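Local coordinates for protein endo-1,3-beta-glucanase (Streptomyces sioyaensis, PDB 3DGT) that hydrolyses internal 1,3-beta-glucosidic bonds of beta-glucans, the present chain being the glycoside hydrolase family 16 catalytic domain of a longer, probably secreted enzyme, at residues F13-D18 with T27-F32; E103-M108 with F190-M195. All blocks are in the same frame, centred on the assembly; numbering follows the deposited sequence.

Interaction 1 (F13-D18 with T27-F32); sequences FLDDFD and TANWQF. With MG (magnesium ion), chain B.
With CG of Asp-15 turned anti to the backbone N (chi1 -166°), its carboxylate is held out to meet Asn-29 and Trp-30, whose own first torsions, the indole's at -59°, set amide and indole beside their backbone nitrogens. One oxygen, OD2 of Asp-15, takes both donors. ND2 of Asn-29 reaches OD2 of Asp-15 at 3.1 Å in an almost straight bond, with the acceptor in the amide plane of Asn-29, although ND2 itself stands well above the plane of the carboxylate. NE1 of Trp-30 comes to the same Asp-15 OD2 from the opposite face, at 2.9 Å and more bent, with the acceptor in the plane of the indole. The other oxygen, Asp-15 OD1, accepts from the backbone N of Phe-17 at 2.9 Å, an Asx turn that fixes the rotation of the carboxylate. A water joins Asn-29 ND2 to the carbonyl O of Leu-14. Were Asp-15 an alanine, the indole N-H would probably lose its mate, the Asn-29 amide would be held within this contact by the water alone, and the Phe-17 N-H would lack its Asx-turn acceptor. Apolar contacts flank this polar centre: Phe-17 CZ rests 3.7 Å from Trp-30 CZ2, and Phe-13 CZ approaches the same Trp-30 CZ2 at 4.1 Å. The Phe-17 ring and the five-membered ring of Trp-30 are inclined by 28° and overlap little. Just past Asp-15, the backbone O and OD1 of Asp-16 bind the magnesium ion, whose site Gly-66 and Asp-269 share. Strand 9-15 pairs with strand 266-276, and strand 30-32 with strand 80-87, whose Ile-85 and Thr-87 touch the indole.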
ATOM      1  N   PHE A  13       9.486   0.868 -13.446  1.00 12.84           N
ATOM      2  CA  PHE A  13       9.893  -0.073 -12.394  1.00 12.96           C
ATOM      3  C   PHE A  13       9.085  -1.341 -12.557  1.00 12.43           C
ATOM      4  O   PHE A  13       7.880  -1.283 -12.792  1.00 12.19           O
ATOM      5  CB  PHE A  13       9.609   0.528 -11.007  1.00 13.03           C
ATOM      6  CG  PHE A  13       9.851  -0.421  -9.848  1.00 13.16           C
ATOM      7  CD1 PHE A  13      11.095  -0.481  -9.236  1.00 13.29           C
ATOM      8  CD2 PHE A  13       8.828  -1.245  -9.361  1.00 11.91           C
ATOM      9  CE1 PHE A  13      11.331  -1.344  -8.156  1.00 13.94           C
ATOM     10  CE2 PHE A  13       9.051  -2.107  -8.281  1.00 12.75           C
ATOM     11  CZ  PHE A  13      10.300  -2.155  -7.677  1.00 13.55           C
ATOM     12  N   LEU A  14       9.729  -2.488 -12.416  1.00 12.17           N
ATOM     13  CA  LEU A  14       8.983  -3.735 -12.300  1.00 12.29           C
ATOM     14  C   LEU A  14       9.739  -4.711 -11.429  1.00 12.21           C
ATOM     15  O   LEU A  14      10.876  -5.060 -11.725  1.00 13.15           O
ATOM     16  CB  LEU A  14       8.701  -4.365 -13.674  1.00 12.48           C
ATOM     17  CG  LEU A  14       8.052  -5.762 -13.647  1.00 12.66           C
ATOM     18  CD1 LEU A  14       6.638  -5.722 -13.081  1.00 13.02           C
ATOM     19  CD2 LEU A  14       8.038  -6.366 -15.037  1.00 12.44           C
ATOM     20  N   ASP A  15       9.105  -5.153 -10.350  1.00 11.94           N
ATOM     21  CA  ASP A  15       9.595  -6.331  -9.641  1.00 11.36           C
ATOM     22  C   ASP A  15       8.472  -7.338  -9.658  1.00 11.49           C
ATOM     23  O   ASP A  15       7.403  -7.100  -9.082  1.00 11.63           O
ATOM     24  CB  ASP A  15      10.002  -6.019  -8.196  1.00 11.39           C
ATOM     25  CG  ASP A  15      10.813  -7.137  -7.562  1.00 11.46           C
ATOM     26  OD1 ASP A  15      10.722  -8.304  -8.011  1.00 13.04           O
ATOM     27  OD2 ASP A  15      11.552  -6.837  -6.602  1.00 12.16           O
ATOM     28  N   ASP A  16       8.714  -8.443 -10.358  1.00 10.94           N
ATOM     29  CA  ASP A  16       7.742  -9.510 -10.493  1.00 11.25           C
ATOM     30  C   ASP A  16       7.984 -10.667  -9.511  1.00 11.30           C
ATOM     31  O   ASP A  16       7.301 -11.697  -9.583  1.00 11.58           O
ATOM     32  CB  ASP A  16       7.679 -10.005 -11.950  1.00 10.84           C
ATOM     33  CG  ASP A  16       6.251 -10.138 -12.460  1.00 11.76           C
ATOM     34  OD1 ASP A  16       5.422 -10.713 -11.732  1.00 10.61           O
ATOM     35  OD2 ASP A  16       5.963  -9.675 -13.591  1.00 12.56           O
ATOM     36  N   PHE A  17       8.926 -10.485  -8.581  1.00 11.37           N
ATOM     37  CA  PHE A  17       9.092 -11.405  -7.442  1.00 10.77           C
ATOM     38  C   PHE A  17       9.342 -12.856  -7.854  1.00 11.10           C
ATOM     39  O   PHE A  17       8.888 -13.785  -7.195  1.00 10.93           O
ATOM     40  CB  PHE A  17       7.910 -11.277  -6.467  1.00 11.18           C
ATOM     41  CG  PHE A  17       7.764  -9.903  -5.876  1.00 11.02           C
ATOM     42  CD1 PHE A  17       8.759  -9.383  -5.051  1.00 11.19           C
ATOM     43  CD2 PHE A  17       6.622  -9.141  -6.111  1.00 11.48           C
ATOM     44  CE1 PHE A  17       8.634  -8.119  -4.491  1.00 11.75           C
ATOM     45  CE2 PHE A  17       6.482  -7.864  -5.554  1.00 12.66           C
ATOM     46  CZ  PHE A  17       7.499  -7.353  -4.740  1.00 12.36           C
ATOM     47  N   ASP A  18      10.078 -13.030  -8.948  1.00 11.64           N
ATOM     48  CA  ASP A  18      10.493 -14.349  -9.382  1.00 12.47           C
ATOM     49  C   ASP A  18      11.726 -14.767  -8.597  1.00 12.80           C
ATOM     50  O   ASP A  18      12.524 -13.929  -8.164  1.00 13.45           O
ATOM     51  CB  ASP A  18      10.753 -14.363 -10.896  1.00 12.60           C
ATOM     52  CG  ASP A  18       9.495 -14.056 -11.701  1.00 12.48           C
ATOM     53  OD1 ASP A  18       8.436 -14.667 -11.408  1.00 13.13           O
ATOM     54  OD2 ASP A  18       9.577 -13.195 -12.608  1.00 13.83           O
ATOM     55  N   THR A  27      16.820  -6.939  -2.595  1.00 13.24           N
ATOM     56  CA  THR A  27      17.101  -5.721  -1.839  1.00 13.54           C
ATOM     57  C   THR A  27      17.762  -4.618  -2.680  1.00 13.65           C
ATOM     58  O   THR A  27      17.990  -3.511  -2.176  1.00 13.73           O
ATOM     59  CB  THR A  27      17.916  -6.006  -0.563  1.00 13.82           C
ATOM     60  OG1 THR A  27      19.013  -6.868  -0.877  1.00 14.63           O
ATOM     61  CG2 THR A  27      17.039  -6.680   0.495  1.00 13.98           C
ATOM     62  N   ALA A  28      18.035  -4.875  -3.960  1.00 13.38           N
ATOM     63  CA  ALA A  28      18.348  -3.753  -4.849  1.00 13.46           C
ATOM     64  C   ALA A  28      17.095  -2.896  -5.051  1.00 13.20           C
ATOM     65  O   ALA A  28      17.203  -1.694  -5.301  1.00 14.02           O
ATOM     66  CB  ALA A  28      18.885  -4.225  -6.182  1.00 13.33           C
ATOM     67  N   ASN A  29      15.919  -3.523  -4.927  1.00 12.99           N
ATOM     68  CA  ASN A  29      14.642  -2.848  -5.148  1.00 13.03           C
ATOM     69  C   ASN A  29      13.914  -2.466  -3.874  1.00 12.31           C
ATOM     70  O   ASN A  29      13.116  -1.532  -3.884  1.00 13.21           O
ATOM     71  CB  ASN A  29      13.704  -3.749  -5.949  1.00 12.88           C
ATOM     72  CG  ASN A  29      14.120  -3.911  -7.388  1.00 13.51           C
ATOM     73  OD1 ASN A  29      14.862  -3.101  -7.943  1.00 13.06           O
ATOM     74  ND2 ASN A  29      13.619  -4.962  -8.011  1.00 13.53           N
ATOM     75  N   TRP A  30      14.159  -3.208  -2.792  1.00 12.15           N
ATOM     76  CA  TRP A  30      13.373  -3.091  -1.561  1.00 11.71           C
ATOM     77  C   TRP A  30      14.242  -2.948  -0.331  1.00 11.78           C
ATOM     78  O   TRP A  30      15.301  -3.564  -0.233  1.00 12.61           O
ATOM     79  CB  TRP A  30      12.475  -4.322  -1.389  1.00 11.58           C
ATOM     80  CG  TRP A  30      11.535  -4.495  -2.526  1.00 11.14           C
ATOM     81  CD1 TRP A  30      11.720  -5.280  -3.620  1.00 11.59           C
ATOM     82  CD2 TRP A  30      10.277  -3.840  -2.705  1.00 11.32           C
ATOM     83  NE1 TRP A  30      10.655  -5.154  -4.483  1.00 12.27           N
ATOM     84  CE2 TRP A  30       9.752  -4.277  -3.942  1.00 10.94           C
ATOM     85  CE3 TRP A  30       9.539  -2.928  -1.942  1.00 11.60           C
ATOM     86  CZ2 TRP A  30       8.512  -3.835  -4.426  1.00 11.84           C
ATOM     87  CZ3 TRP A  30       8.301  -2.487  -2.428  1.00 11.81           C
ATOM     88  CH2 TRP A  30       7.807  -2.940  -3.656  1.00 11.66           C
ATOM     89  N   GLN A  31      13.769  -2.136   0.602  1.00 12.42           N
ATOM     90  CA  GLN A  31      14.348  -2.075   1.940  1.00 12.54           C
ATOM     91  C   GLN A  31      13.336  -2.484   2.997  1.00 12.70           C
ATOM     92  O   GLN A  31      12.135  -2.275   2.836  1.00 12.93           O
ATOM     93  CB  GLN A  31      14.944  -0.700   2.241  1.00 12.98           C
ATOM     94  CG  GLN A  31      14.037   0.483   1.980  1.00 14.87           C
ATOM     95  CD  GLN A  31      14.823   1.777   1.981  1.00 16.66           C
ATOM     96  OE1 GLN A  31      15.737   1.972   1.170  1.00 19.34           O
ATOM     97  NE2 GLN A  31      14.497   2.653   2.910  1.00 16.70           N
ATOM     98  N   PHE A  32      13.829  -3.066   4.084  1.00 13.03           N
ATOM     99  CA  PHE A  32      12.967  -3.540   5.157  1.00 13.02           C
ATOM    100  C   PHE A  32      12.726  -2.485   6.224  1.00 13.26           C
ATOM    101  O   PHE A  32      13.662  -1.829   6.690  1.00 13.89           O
ATOM    102  CB  PHE A  32      13.612  -4.740   5.853  1.00 13.06           C
ATOM    103  CG  PHE A  32      13.737  -5.956   4.989  1.00 13.63           C
ATOM    104  CD1 PHE A  32      12.672  -6.842   4.862  1.00 15.92           C
ATOM    105  CD2 PHE A  32      14.926  -6.232   4.321  1.00 14.69           C
ATOM    106  CE1 PHE A  32      12.777  -7.978   4.069  1.00 15.89           C
ATOM    107  CE2 PHE A  32      15.040  -7.373   3.520  1.00 16.75           C
ATOM    108  CZ  PHE A  32      13.962  -8.245   3.400  1.00 16.61           C
TER
HETATM  109 MG    MG B 800       5.343 -12.087 -10.169  1.00 11.16          MG
HETATM  110  O   HOH W   1      13.633  -4.962 -10.928  1.00 20.10           O
HETATM  111  O   HOH W   2       5.953 -13.525 -11.519  1.00 11.36           O

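Interaction 2 (E103-M108 with F190-M195). Unlike the reference sequence in segment 190-195: Phe-190 (reference Leu).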
ATOM      1  N   GLU A 103       1.061   0.111  -9.851  1.00 11.26           N
ATOM      2  CA  GLU A 103       0.151  -1.033  -9.855  1.00 11.56           C
ATOM      3  C   GLU A 103       0.744  -2.227  -9.149  1.00 11.12           C
ATOM      4  O   GLU A 103       1.931  -2.501  -9.268  1.00 11.10           O
ATOM      5  CB  GLU A 103      -0.153  -1.416 -11.300  1.00 11.78           C
ATOM      6  CG  GLU A 103      -1.106  -2.572 -11.484  1.00 13.38           C
ATOM      7  CD  GLU A 103      -1.562  -2.686 -12.924  1.00 12.57           C
ATOM      8  OE1 GLU A 103      -2.387  -1.844 -13.342  1.00 13.45           O
ATOM      9  OE2 GLU A 103      -1.080  -3.597 -13.643  1.00 13.66           O
ATOM     10  N   ALA A 104      -0.103  -2.943  -8.421  1.00 10.94           N
ATOM     11  CA  ALA A 104       0.278  -4.245  -7.883  1.00 11.12           C
ATOM     12  C   ALA A 104      -0.823  -5.241  -8.149  1.00 11.10           C
ATOM     13  O   ALA A 104      -2.003  -4.900  -8.096  1.00 12.19           O
ATOM     14  CB  ALA A 104       0.570  -4.176  -6.395  1.00 12.23           C
ATOM     15  N   ARG A 105      -0.439  -6.472  -8.446  1.00 10.83           N
ATOM     16  CA  ARG A 105      -1.396  -7.555  -8.566  1.00 10.91           C
ATOM     17  C   ARG A 105      -1.170  -8.435  -7.359  1.00 10.78           C
ATOM     18  O   ARG A 105      -0.047  -8.906  -7.125  1.00 10.68           O
ATOM     19  CB  ARG A 105      -1.200  -8.317  -9.873  1.00 10.41           C
ATOM     20  CG  ARG A 105      -2.128  -9.510 -10.052  1.00 11.52           C
ATOM     21  CD  ARG A 105      -2.019 -10.067 -11.462  1.00 11.07           C
ATOM     22  NE  ARG A 105      -2.989 -11.136 -11.710  1.00 11.16           N
ATOM     23  CZ  ARG A 105      -2.697 -12.433 -11.771  1.00 10.20           C
ATOM     24  NH1 ARG A 105      -1.448 -12.867 -11.613  1.00 11.54           N
ATOM     25  NH2 ARG A 105      -3.673 -13.306 -11.996  1.00 12.35           N
ATOM     26  N   LEU A 106      -2.223  -8.618  -6.562  1.00 10.65           N
ATOM     27  CA  LEU A 106      -2.080  -9.290  -5.275  1.00 11.21           C
ATOM     28  C   LEU A 106      -3.364  -9.972  -4.828  1.00 11.27           C
ATOM     29  O   LEU A 106      -4.475  -9.593  -5.246  1.00 11.10           O
ATOM     30  CB  LEU A 106      -1.583  -8.302  -4.198  1.00 11.91           C
ATOM     31  CG  LEU A 106      -2.487  -7.113  -3.837  1.00 12.03           C
ATOM     32  CD1 LEU A 106      -3.484  -7.486  -2.736  1.00 13.01           C
ATOM     33  CD2 LEU A 106      -1.660  -5.899  -3.423  1.00 12.20           C
ATOM     34  N   GLN A 107      -3.187 -10.965  -3.959  1.00 10.79           N
ATOM     35  CA  GLN A 107      -4.270 -11.612  -3.240  1.00 11.26           C
ATOM     36  C   GLN A 107      -4.178 -11.132  -1.801  1.00 11.34           C
ATOM     37  O   GLN A 107      -3.131 -11.246  -1.170  1.00 11.93           O
ATOM     38  CB  GLN A 107      -4.089 -13.130  -3.268  1.00 11.07           C
ATOM     39  CG  GLN A 107      -5.169 -13.897  -2.509  1.00 10.70           C
ATOM     40  CD  GLN A 107      -4.898 -15.386  -2.438  1.00 11.83           C
ATOM     41  OE1 GLN A 107      -3.786 -15.838  -2.712  1.00 13.27           O
ATOM     42  NE2 GLN A 107      -5.915 -16.157  -2.070  1.00 12.34           N
ATOM     43  N   MET A 108      -5.277 -10.604  -1.276  1.00 11.70           N
ATOM     44  CA  MET A 108      -5.324 -10.254   0.142  1.00 11.52           C
ATOM     45  C   MET A 108      -5.275 -11.519   0.997  1.00 11.51           C
ATOM     46  O   MET A 108      -5.714 -12.584   0.554  1.00 11.77           O
ATOM     47  CB  MET A 108      -6.595  -9.477   0.449  1.00 11.34           C
ATOM     48  CG  MET A 108      -6.668  -8.115  -0.209  1.00 12.35           C
ATOM     49  SD  MET A 108      -8.185  -7.323   0.302  1.00 11.83           S
ATOM     50  CE  MET A 108      -8.243  -5.898  -0.800  1.00 12.50           C
ATOM     51  N   PHE A 190      -5.975 -13.370  -7.071  1.00 10.86           N
ATOM     52  CA  PHE A 190      -5.358 -12.131  -7.527  1.00 10.43           C
ATOM     53  C   PHE A 190      -6.360 -11.101  -8.013  1.00 11.02           C
ATOM     54  O   PHE A 190      -7.349 -11.432  -8.662  1.00 11.90           O
ATOM     55  CB  PHE A 190      -4.344 -12.415  -8.635  1.00 10.67           C
ATOM     56  CG  PHE A 190      -3.129 -13.152  -8.165  1.00 11.39           C
ATOM     57  CD1 PHE A 190      -2.225 -12.554  -7.294  1.00 10.59           C
ATOM     58  CD2 PHE A 190      -2.872 -14.440  -8.613  1.00 11.41           C
ATOM     59  CE1 PHE A 190      -1.089 -13.239  -6.862  1.00 11.82           C
ATOM     60  CE2 PHE A 190      -1.732 -15.130  -8.196  1.00 11.98           C
ATOM     61  CZ  PHE A 190      -0.844 -14.526  -7.312  1.00 12.05           C
ATOM     62  N   HIS A 191      -6.054  -9.846  -7.698  1.00 10.88           N
ATOM     63  CA  HIS A 191      -6.696  -8.689  -8.292  1.00 10.91           C
ATOM     64  C   HIS A 191      -5.630  -7.651  -8.536  1.00 11.29           C
ATOM     65  O   HIS A 191      -4.547  -7.723  -7.952  1.00 10.89           O
ATOM     66  CB  HIS A 191      -7.783  -8.143  -7.363  1.00 11.56           C
ATOM     67  CG  HIS A 191      -8.986  -9.025  -7.298  1.00 11.51           C
ATOM     68  ND1 HIS A 191      -9.121 -10.065  -6.400  1.00 13.01           N
ATOM     69  CD2 HIS A 191     -10.101  -9.039  -8.061  1.00  9.29           C
ATOM     70  CE1 HIS A 191     -10.280 -10.672  -6.611  1.00  9.54           C
ATOM     71  NE2 HIS A 191     -10.895 -10.061  -7.607  1.00 13.94           N
ATOM     72  N   THR A 192      -5.922  -6.706  -9.419  1.00 11.56           N
ATOM     73  CA  THR A 192      -4.969  -5.663  -9.785  1.00 12.37           C
ATOM     74  C   THR A 192      -5.433  -4.343  -9.191  1.00 12.55           C
ATOM     75  O   THR A 192      -6.586  -3.959  -9.363  1.00 14.12           O
ATOM     76  CB  THR A 192      -4.860  -5.581 -11.330  1.00 12.90           C
ATOM     77  OG1 THR A 192      -4.502  -6.874 -11.830  1.00 15.31           O
ATOM     78  CG2 THR A 192      -3.843  -4.587 -11.788  1.00 14.75           C
ATOM     79  N   TYR A 193      -4.535  -3.665  -8.481  1.00 11.49           N
ATOM     80  CA  TYR A 193      -4.830  -2.399  -7.806  1.00 10.90           C
ATOM     81  C   TYR A 193      -3.933  -1.338  -8.399  1.00 10.95           C
ATOM     82  O   TYR A 193      -2.714  -1.488  -8.400  1.00 10.45           O
ATOM     83  CB  TYR A 193      -4.587  -2.546  -6.296  1.00 10.92           C
ATOM     84  CG  TYR A 193      -5.428  -3.649  -5.692  1.00 11.04           C
ATOM     85  CD1 TYR A 193      -4.962  -4.961  -5.648  1.00  9.79           C
ATOM     86  CD2 TYR A 193      -6.696  -3.387  -5.186  1.00 10.57           C
ATOM     87  CE1 TYR A 193      -5.741  -5.977  -5.130  1.00 10.64           C
ATOM     88  CE2 TYR A 193      -7.482  -4.397  -4.668  1.00 12.19           C
ATOM     89  CZ  TYR A 193      -6.993  -5.679  -4.629  1.00 11.10           C
ATOM     90  OH  TYR A 193      -7.791  -6.661  -4.097  1.00 12.38           O
ATOM     91  N   THR A 194      -4.541  -0.266  -8.900  1.00 11.03           N
ATOM     92  CA  THR A 194      -3.820   0.697  -9.738  1.00 11.62           C
ATOM     93  C   THR A 194      -4.118   2.133  -9.342  1.00 11.79           C
ATOM     94  O   THR A 194      -5.262   2.489  -9.046  1.00 11.92           O
ATOM     95  CB  THR A 194      -4.211   0.514 -11.228  1.00 11.97           C
ATOM     96  OG1 THR A 194      -4.094  -0.867 -11.585  1.00 13.03           O
ATOM     97  CG2 THR A 194      -3.321   1.343 -12.154  1.00 12.38           C
ATOM     98  N   MET A 195      -3.069   2.945  -9.341  1.00 11.53           N
ATOM     99  CA  MET A 195      -3.181   4.381  -9.161  1.00 11.82           C
ATOM    100  C   MET A 195      -2.660   5.024 -10.437  1.00 11.96           C
ATOM    101  O   MET A 195      -1.523   4.764 -10.834  1.00 12.60           O
ATOM    102  CB  MET A 195      -2.337   4.798  -7.954  1.00 12.05           C
ATOM    103  CG  MET A 195      -2.435   6.267  -7.532  1.00 12.77           C
ATOM    104  SD  MET A 195      -1.604   7.440  -8.641  1.00 13.28           S
ATOM    105  CE  MET A 195       0.077   6.844  -8.624  1.00 15.21           C
TER
HETATM  106  O   HOH W   3      -6.853  -9.164  -4.017  1.00 12.37           O
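Glu-103 and Thr-194 form a non-hydrogen-bonded pair on two antiparallel neighbouring strands of the beta-jelly-roll sandwich of family 16, with Arg-105 and Thr-192 on the same side of the sheet. The extended Glu-103 chain turns OE1 to Thr-194, whose OG1 donates to it at 2.6 Å on the anti side of the carboxylate; Tyr-270 OH binds Glu-103 OE2. Further along, NH1 of Arg-105 lies over one face of the Phe-190 ring, toward its rim and 3.7 Å from Phe-190 CD2, while Phe-190 CB sits over the guanidinium, planes 29° apart. That same NH1 makes a salt bridge to OD2 of Asp-269, whose backbone O binds the magnesium ion, so this guanidinium also borders the metal site. On the other side of the sheet, Leu-106 and Tyr-193 cross at about a right angle. Leu-106 CG sits between its backbone N and carbonyl carbon (chi1 63°), a position that brings CD1 to 3.6 Å from Tyr-193 CE1. Two hydrogen-bonded pairs, Ala-104 with Tyr-193 and Leu-106 with His-191, zip the backbones together. At the ring's far end Met-108 CE lies 3.4 Å from Tyr-193 OH, and a water 2.7 Å from that Tyr-193 OH donates to the carbonyl O of Leu-106.

How the interactions relate
Both contacts lean on strand 266-276, which pairs with strand 9-15 of interaction 1 and with strand 99-107 of interaction 2; their centres are about 16 Å apart and they do not touch. Interaction 1 is a small, mostly buried join between elements that share no ladder, made by side chains alone around one carboxylate. Interaction 2 is larger and only partly buried: a regular antiparallel ladder with Glu-103, Arg-105 and two threonines on one face and a mainly apolar and aromatic set, with His-191, on the other. The magnesium site links them: Asp-16, next to Asp-15 in segment 13-18, binds the metal directly, whereas Arg-105 holds the carboxylate of Asp-269, whose backbone O is a ligand.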